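Local coordinates for protein bile acid 7a-dehydratase, BaiE (Clostridium hiranonis DSM 13275, PDB 4L8P) that probably catalyses the 7-alpha-dehydration of bile acid intermediates, at residues T116-L127 with I139-E150. Residues are numbered along the deposited sequence; the frame is centred on the assembly and turned at random.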
ATOM      1  N   THR A 116     -16.957   3.146 -16.514  1.00 14.70           N
ATOM      2  CA  THR A 116     -15.661   3.806 -16.672  1.00 15.23           C
ATOM      3  C   THR A 116     -15.182   4.306 -15.330  1.00 15.71           C
ATOM      4  O   THR A 116     -15.973   4.637 -14.442  1.00 15.90           O
ATOM      5  CB  THR A 116     -15.692   4.985 -17.692  1.00 15.94           C
ATOM      6  OG1 THR A 116     -16.541   6.022 -17.197  1.00 16.15           O
ATOM      7  CG2 THR A 116     -16.115   4.535 -19.037  1.00 17.51           C
ATOM      8  N   ALA A 117     -13.862   4.376 -15.186  1.00 15.15           N
ATOM      9  CA  ALA A 117     -13.270   4.859 -13.946  1.00 14.69           C
ATOM     10  C   ALA A 117     -11.858   5.297 -14.167  1.00 15.86           C
ATOM     11  O   ALA A 117     -11.252   4.952 -15.204  1.00 15.73           O
ATOM     12  CB  ALA A 117     -13.328   3.746 -12.895  1.00 16.37           C
ATOM     13  N   THR A 118     -11.339   6.012 -13.165  1.00 15.17           N
ATOM     14  CA  THR A 118      -9.980   6.569 -13.171  1.00 16.45           C
ATOM     15  C   THR A 118      -9.326   6.124 -11.877  1.00 16.72           C
ATOM     16  O   THR A 118      -9.983   6.117 -10.838  1.00 18.17           O
ATOM     17  CB  THR A 118     -10.015   8.112 -13.258  1.00 16.67           C
ATOM     18  OG1 THR A 118     -10.671   8.516 -14.478  1.00 16.99           O
ATOM     19  CG2 THR A 118      -8.610   8.731 -13.230  1.00 20.38           C
ATOM     20  N   GLY A 119      -8.032   5.804 -11.914  1.00 15.07           N
ATOM     21  CA  GLY A 119      -7.320   5.435 -10.716  1.00 14.60           C
ATOM     22  C   GLY A 119      -5.925   6.011 -10.639  1.00 15.81           C
ATOM     23  O   GLY A 119      -5.094   5.698 -11.500  1.00 17.21           O
ATOM     24  N   ARG A 120      -5.674   6.827  -9.624  1.00 13.73           N
ATOM     25  CA  ARG A 120      -4.324   7.274  -9.321  1.00 14.79           C
ATOM     26  C   ARG A 120      -3.637   6.266  -8.424  1.00 15.26           C
ATOM     27  O   ARG A 120      -4.217   5.761  -7.441  1.00 16.48           O
ATOM     28  CB  ARG A 120      -4.302   8.627  -8.669  1.00 16.33           C
ATOM     29  CG  ARG A 120      -4.970   9.730  -9.474  1.00 17.63           C
ATOM     30  CD  ARG A 120      -4.754  11.027  -8.697  1.00 20.54           C
ATOM     31  NE  ARG A 120      -5.149  12.221  -9.411  1.00 22.88           N
ATOM     32  CZ  ARG A 120      -4.355  13.020 -10.141  1.00 28.55           C
ATOM     33  NH1 ARG A 120      -3.059  12.788 -10.321  1.00 26.07           N
ATOM     34  NH2 ARG A 120      -4.888  14.105 -10.706  1.00 34.68           N
ATOM     35  N   TRP A 121      -2.389   5.970  -8.775  1.00 13.97           N
ATOM     36  CA  TRP A 121      -1.573   5.044  -8.014  1.00 14.56           C
ATOM     37  C   TRP A 121      -0.205   5.658  -7.843  1.00 14.18           C
ATOM     38  O   TRP A 121       0.306   6.287  -8.760  1.00 14.97           O
ATOM     39  CB  TRP A 121      -1.419   3.697  -8.719  1.00 15.11           C
ATOM     40  CG  TRP A 121      -2.701   2.896  -8.756  1.00 13.48           C
ATOM     41  CD1 TRP A 121      -3.691   2.965  -9.703  1.00 13.95           C
ATOM     42  CD2 TRP A 121      -3.143   1.974  -7.769  1.00 13.00           C
ATOM     43  NE1 TRP A 121      -4.719   2.133  -9.363  1.00 14.54           N
ATOM     44  CE2 TRP A 121      -4.403   1.483  -8.191  1.00 14.63           C
ATOM     45  CE3 TRP A 121      -2.571   1.450  -6.601  1.00 12.63           C
ATOM     46  CZ2 TRP A 121      -5.112   0.518  -7.442  1.00 13.69           C
ATOM     47  CZ3 TRP A 121      -3.254   0.481  -5.888  1.00 14.46           C
ATOM     48  CH2 TRP A 121      -4.499   0.000  -6.324  1.00 13.84           C
ATOM     49  N   TYR A 122       0.398   5.395  -6.689  1.00 13.15           N
ATOM     50  CA  TYR A 122       1.750   5.902  -6.344  1.00 14.85           C
ATOM     51  C   TYR A 122       2.654   4.668  -6.454  1.00 13.89           C
ATOM     52  O   TYR A 122       2.535   3.735  -5.654  1.00 14.48           O
ATOM     53  CB  TYR A 122       1.745   6.462  -4.900  1.00 17.76           C
ATOM     54  CG  TYR A 122       3.005   7.229  -4.489  1.00 17.11           C
ATOM     55  CD1 TYR A 122       4.281   6.823  -4.889  1.00 22.52           C
ATOM     56  CD2 TYR A 122       2.906   8.360  -3.690  1.00 18.40           C
ATOM     57  CE1 TYR A 122       5.421   7.538  -4.503  1.00 21.65           C
ATOM     58  CE2 TYR A 122       4.028   9.087  -3.304  1.00 19.57           C
ATOM     59  CZ  TYR A 122       5.282   8.659  -3.704  1.00 20.85           C
ATOM     60  OH  TYR A 122       6.397   9.400  -3.351  1.00 20.76           O
ATOM     61  N   LEU A 123       3.505   4.632  -7.473  1.00 14.02           N
ATOM     62  CA  LEU A 123       4.349   3.469  -7.790  1.00 13.90           C
ATOM     63  C   LEU A 123       5.760   3.655  -7.283  1.00 15.62           C
ATOM     64  O   LEU A 123       6.343   4.699  -7.491  1.00 16.18           O
ATOM     65  CB  LEU A 123       4.435   3.281  -9.306  1.00 18.35           C
ATOM     66  CG  LEU A 123       3.534   2.235  -9.891  1.00 23.47           C
ATOM     67  CD1 LEU A 123       4.002   0.822  -9.481  1.00 25.01           C
ATOM     68  CD2 LEU A 123       2.097   2.554  -9.480  1.00 27.76           C
ATOM     69  N   GLU A 124       6.310   2.631  -6.649  1.00 15.56           N
ATOM     70  CA  GLU A 124       7.764   2.446  -6.528  1.00 15.42           C
ATOM     71  C   GLU A 124       8.159   1.220  -7.363  1.00 14.16           C
ATOM     72  O   GLU A 124       7.532   0.185  -7.248  1.00 16.39           O
ATOM     73  CB  GLU A 124       8.192   2.190  -5.073  1.00 16.86           C
ATOM     74  CG  GLU A 124       9.695   2.142  -4.999  1.00 21.61           C
ATOM     75  CD  GLU A 124      10.309   1.758  -3.701  1.00 27.68           C
ATOM     76  OE1 GLU A 124       9.608   1.308  -2.732  1.00 21.18           O
ATOM     77  OE2 GLU A 124      11.576   1.855  -3.680  1.00 25.80           O
ATOM     78  N   ASP A 125       9.232   1.336  -8.159  1.00 15.97           N
ATOM     79  CA  ASP A 125       9.738   0.228  -8.942  1.00 17.59           C
ATOM     80  C   ASP A 125      11.204  -0.024  -8.613  1.00 17.76           C
ATOM     81  O   ASP A 125      11.969   0.912  -8.394  1.00 17.62           O
ATOM     82  CB  ASP A 125       9.563   0.447 -10.439  1.00 21.40           C
ATOM     83  CG  ASP A 125      10.189   1.714 -10.924  1.00 28.31           C
ATOM     84  OD1 ASP A 125       9.753   2.784 -10.478  1.00 29.09           O
ATOM     85  OD2 ASP A 125      11.094   1.653 -11.784  1.00 32.40           O
ATOM     86  N   ASN A 126      11.558  -1.299  -8.505  1.00 17.28           N
ATOM     87  CA  ASN A 126      12.935  -1.736  -8.338  1.00 18.21           C
ATOM     88  C   ASN A 126      13.169  -2.848  -9.372  1.00 17.76           C
ATOM     89  O   ASN A 126      12.340  -3.754  -9.531  1.00 19.88           O
ATOM     90  CB  ASN A 126      13.178  -2.340  -6.959  1.00 18.67           C
ATOM     91  CG  ASN A 126      12.990  -1.365  -5.797  1.00 23.52           C
ATOM     92  OD1 ASN A 126      12.877  -0.130  -5.942  1.00 27.67           O
ATOM     93  ND2 ASN A 126      12.952  -1.926  -4.618  1.00 28.28           N
ATOM     94  N   LEU A 127      14.260  -2.724 -10.119  1.00 17.63           N
ATOM     95  CA  LEU A 127      14.632  -3.688 -11.151  1.00 18.77           C
ATOM     96  C   LEU A 127      16.059  -4.130 -10.878  1.00 17.10           C
ATOM     97  O   LEU A 127      16.918  -3.300 -10.552  1.00 18.09           O
ATOM     98  CB  LEU A 127      14.527  -3.088 -12.554  1.00 19.02           C
ATOM     99  CG  LEU A 127      13.275  -2.288 -12.932  1.00 22.18           C
ATOM    100  CD1 LEU A 127      13.507  -1.732 -14.334  1.00 23.75           C
ATOM    101  CD2 LEU A 127      11.992  -3.113 -12.846  1.00 25.90           C
ATOM    102  N   ILE A 139      17.985  -0.615 -11.178  1.00 17.72           N
ATOM    103  CA  ILE A 139      17.214   0.587 -11.497  1.00 17.89           C
ATOM    104  C   ILE A 139      16.148   0.727 -10.421  1.00 16.73           C
ATOM    105  O   ILE A 139      15.392  -0.222 -10.178  1.00 18.71           O
ATOM    106  CB  ILE A 139      16.554   0.505 -12.884  1.00 19.82           C
ATOM    107  CG1 ILE A 139      17.600   0.314 -13.991  1.00 21.78           C
ATOM    108  CG2 ILE A 139      15.710   1.754 -13.156  1.00 20.54           C
ATOM    109  CD1 ILE A 139      16.999  -0.086 -15.320  1.00 22.98           C
ATOM    110  N   ASN A 140      16.070   1.903  -9.798  1.00 16.60           N
ATOM    111  CA  ASN A 140      15.012   2.237  -8.820  1.00 16.00           C
ATOM    112  C   ASN A 140      14.303   3.518  -9.280  1.00 15.15           C
ATOM    113  O   ASN A 140      14.937   4.406  -9.832  1.00 17.41           O
ATOM    114  CB  ASN A 140      15.594   2.563  -7.431  1.00 16.20           C
ATOM    115  CG  ASN A 140      16.321   1.401  -6.790  1.00 19.35           C
ATOM    116  OD1 ASN A 140      15.939   0.256  -6.960  1.00 21.69           O
ATOM    117  ND2 ASN A 140      17.368   1.706  -6.035  1.00 22.35           N
ATOM    118  N   GLY A 141      13.026   3.620  -8.994  1.00 14.34           N
ATOM    119  CA  GLY A 141      12.283   4.812  -9.310  1.00 16.01           C
ATOM    120  C   GLY A 141      10.962   4.934  -8.578  1.00 17.03           C
ATOM    121  O   GLY A 141      10.549   4.060  -7.807  1.00 15.79           O
ATOM    122  N   GLY A 142      10.285   6.029  -8.879  1.00 15.14           N
ATOM    123  CA  GLY A 142       8.943   6.287  -8.407  1.00 14.45           C
ATOM    124  C   GLY A 142       8.167   6.989  -9.483  1.00 15.31           C
ATOM    125  O   GLY A 142       8.744   7.695 -10.310  1.00 17.24           O
ATOM    126  N   ALA A 143       6.850   6.838  -9.456  1.00 15.65           N
ATOM    127  CA  ALA A 143       5.992   7.472 -10.438  1.00 15.84           C
ATOM    128  C   ALA A 143       4.582   7.671  -9.914  1.00 16.14           C
ATOM    129  O   ALA A 143       4.113   6.885  -9.093  1.00 14.39           O
ATOM    130  CB  ALA A 143       5.962   6.636 -11.719  1.00 16.85           C
ATOM    131  N   PHE A 144       3.918   8.726 -10.409  1.00 14.37           N
ATOM    132  CA  PHE A 144       2.487   8.924 -10.189  1.00 13.81           C
ATOM    133  C   PHE A 144       1.793   8.484 -11.476  1.00 15.62           C
ATOM    134  O   PHE A 144       1.977   9.112 -12.513  1.00 16.72           O
ATOM    135  CB  PHE A 144       2.174  10.392  -9.935  1.00 14.71           C
ATOM    136  CG  PHE A 144       2.842  10.963  -8.712  1.00 14.65           C
ATOM    137  CD1 PHE A 144       2.590  10.418  -7.473  1.00 18.36           C
ATOM    138  CD2 PHE A 144       3.681  12.093  -8.808  1.00 16.54           C
ATOM    139  CE1 PHE A 144       3.177  10.959  -6.324  1.00 18.96           C
ATOM    140  CE2 PHE A 144       4.261  12.635  -7.665  1.00 18.67           C
ATOM    141  CZ  PHE A 144       4.006  12.048  -6.443  1.00 17.80           C
ATOM    142  N   TYR A 145       0.977   7.444 -11.378  1.00 15.18           N
ATOM    143  CA  TYR A 145       0.187   6.902 -12.509  1.00 14.41           C
ATOM    144  C   TYR A 145      -1.249   7.337 -12.364  1.00 14.70           C
ATOM    145  O   TYR A 145      -1.785   7.427 -11.239  1.00 14.69           O
ATOM    146  CB  TYR A 145       0.246   5.370 -12.500  1.00 15.46           C
ATOM    147  CG  TYR A 145       1.435   4.819 -13.250  1.00 14.91           C
ATOM    148  CD1 TYR A 145       2.691   4.778 -12.677  1.00 16.69           C
ATOM    149  CD2 TYR A 145       1.310   4.393 -14.579  1.00 16.00           C
ATOM    150  CE1 TYR A 145       3.787   4.301 -13.379  1.00 16.68           C
ATOM    151  CE2 TYR A 145       2.408   3.904 -15.283  1.00 14.72           C
ATOM    152  CZ  TYR A 145       3.639   3.863 -14.677  1.00 16.86           C
ATOM    153  OH  TYR A 145       4.736   3.390 -15.364  1.00 18.32           O
ATOM    154  N   THR A 146      -1.863   7.652 -13.499  1.00 14.95           N
ATOM    155  CA  THR A 146      -3.307   7.826 -13.590  1.00 16.96           C
ATOM    156  C   THR A 146      -3.869   6.869 -14.647  1.00 16.67           C
ATOM    157  O   THR A 146      -3.734   7.102 -15.850  1.00 16.15           O
ATOM    158  CB  THR A 146      -3.678   9.297 -13.871  1.00 20.15           C
ATOM    159  OG1 THR A 146      -3.097  10.118 -12.843  1.00 19.00           O
ATOM    160  CG2 THR A 146      -5.168   9.471 -13.854  1.00 19.24           C
ATOM    161  N   ASP A 147      -4.508   5.799 -14.174  1.00 17.04           N
ATOM    162  CA  ASP A 147      -5.065   4.717 -15.009  1.00 15.93           C
ATOM    163  C   ASP A 147      -6.488   5.069 -15.440  1.00 15.94           C
ATOM    164  O   ASP A 147      -7.200   5.779 -14.701  1.00 15.29           O
ATOM    165  CB  ASP A 147      -5.235   3.422 -14.218  1.00 15.09           C
ATOM    166  CG  ASP A 147      -3.932   2.767 -13.785  1.00 17.65           C
ATOM    167  OD1 ASP A 147      -2.813   3.149 -14.238  1.00 17.99           O
ATOM    168  OD2 ASP A 147      -4.024   1.798 -13.007  1.00 18.89           O
ATOM    169  N   LYS A 148      -6.900   4.503 -16.569  1.00 15.27           N
ATOM    170  CA  LYS A 148      -8.284   4.542 -17.015  1.00 15.59           C
ATOM    171  C   LYS A 148      -8.761   3.082 -17.125  1.00 15.75           C
ATOM    172  O   LYS A 148      -8.063   2.223 -17.715  1.00 15.32           O
ATOM    173  CB  LYS A 148      -8.433   5.243 -18.365  1.00 17.77           C
ATOM    174  CG  LYS A 148      -7.958   6.686 -18.384  1.00 20.44           C
ATOM    175  CD  LYS A 148      -8.843   7.579 -17.519  1.00 21.99           C
ATOM    176  CE  LYS A 148      -8.300   8.992 -17.350  1.00 26.12           C
ATOM    177  NZ  LYS A 148      -9.331   9.825 -16.668  1.00 29.48           N
ATOM    178  N   TYR A 149      -9.965   2.830 -16.613  1.00 14.24           N
ATOM    179  CA  TYR A 149     -10.547   1.491 -16.568  1.00 15.34           C
ATOM    180  C   TYR A 149     -11.886   1.495 -17.260  1.00 16.49           C
ATOM    181  O   TYR A 149     -12.585   2.523 -17.343  1.00 16.03           O
ATOM    182  CB  TYR A 149     -10.763   1.001 -15.123  1.00 16.62           C
ATOM    183  CG  TYR A 149      -9.572   1.165 -14.202  1.00 15.64           C
ATOM    184  CD1 TYR A 149      -8.524   0.228 -14.193  1.00 15.92           C
ATOM    185  CD2 TYR A 149      -9.471   2.248 -13.374  1.00 15.72           C
ATOM    186  CE1 TYR A 149      -7.403   0.413 -13.357  1.00 15.61           C
ATOM    187  CE2 TYR A 149      -8.382   2.415 -12.540  1.00 16.83           C
ATOM    188  CZ  TYR A 149      -7.351   1.481 -12.527  1.00 15.21           C
ATOM    189  OH  TYR A 149      -6.244   1.663 -11.683  1.00 16.34           O
ATOM    190  N   GLU A 150     -12.274   0.324 -17.713  1.00 16.40           N
ATOM    191  CA  GLU A 150     -13.618   0.150 -18.239  1.00 18.71           C
ATOM    192  C   GLU A 150     -14.202  -1.164 -17.808  1.00 17.72           C
ATOM    193  O   GLU A 150     -13.482  -2.127 -17.572  1.00 16.01           O
ATOM    194  CB  GLU A 150     -13.637   0.349 -19.734  1.00 26.11           C
ATOM    195  CG  GLU A 150     -13.076  -0.766 -20.556  1.00 28.48           C
ATOM    196  CD  GLU A 150     -13.201  -0.470 -22.047  1.00 36.30           C
ATOM    197  OE1 GLU A 150     -14.303  -0.083 -22.513  1.00 42.36           O
ATOM    198  OE2 GLU A 150     -12.198  -0.642 -22.748  1.00 28.55           O
TER
HETATM  199  O   HOH W   1      -1.545  10.269 -10.068  1.00 18.47           O
HETATM  200  O   HOH W   2      12.694   3.515  -5.543  1.00 27.23           O
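From Ala117-Tyr149 to Leu127-Ile139, hydrogen-bonded pairs follow one another without a bulge, and in each of the six both N-H groups are used. Residues 116-127 and 139-150 are thereby the antiparallel arms of a beta hairpin, the two central strands of the four-stranded sheet in this SnoaL-like fold.

On the face carrying Trp121, a polar cluster lies against helix 22-55. Trp121 NE1 donates to Tyr149 OH (2.8 Å), and the hydroxyl lies 18° out of the indole plane. The tyrosine ring reaches there across Gly119, its CE2 3.5 Å from Gly119 N, and its hydroxyl makes a weak bond to Asp147 OD2. Asp147 also bonds Thr161 and forms a salt bridge with Lys46, which makes a cation-pi contact with Trp121. Farther along, Leu123 CG packs on Tyr145 CD1 at 3.9 Å.

On the face carrying Tyr122 and Phe144, Phe144 turns an edge to Tyr122, planes at 72°, with CE1 over one face of the tyrosine ring. Bent at chi2 (-67°), Lys148 brings NZ back to Thr118 OG1 (2.9 Å), which also bonds Asp112. A water joins Arg120 NH1, Tyr145 O and Thr146 OG1; another links Glu124 OE2 to Gly141 O.

Glu124 OE1 binds sodium together with the same residue of the other two subunits, so the hairpin contributes to the interface where the three meet. On the helix side, the indole N-H would limit movement of the Tyr149 hydroxyl, while Lys46, Thr161 and, weakly, Tyr149 satisfy the buried Asp147 carboxylate.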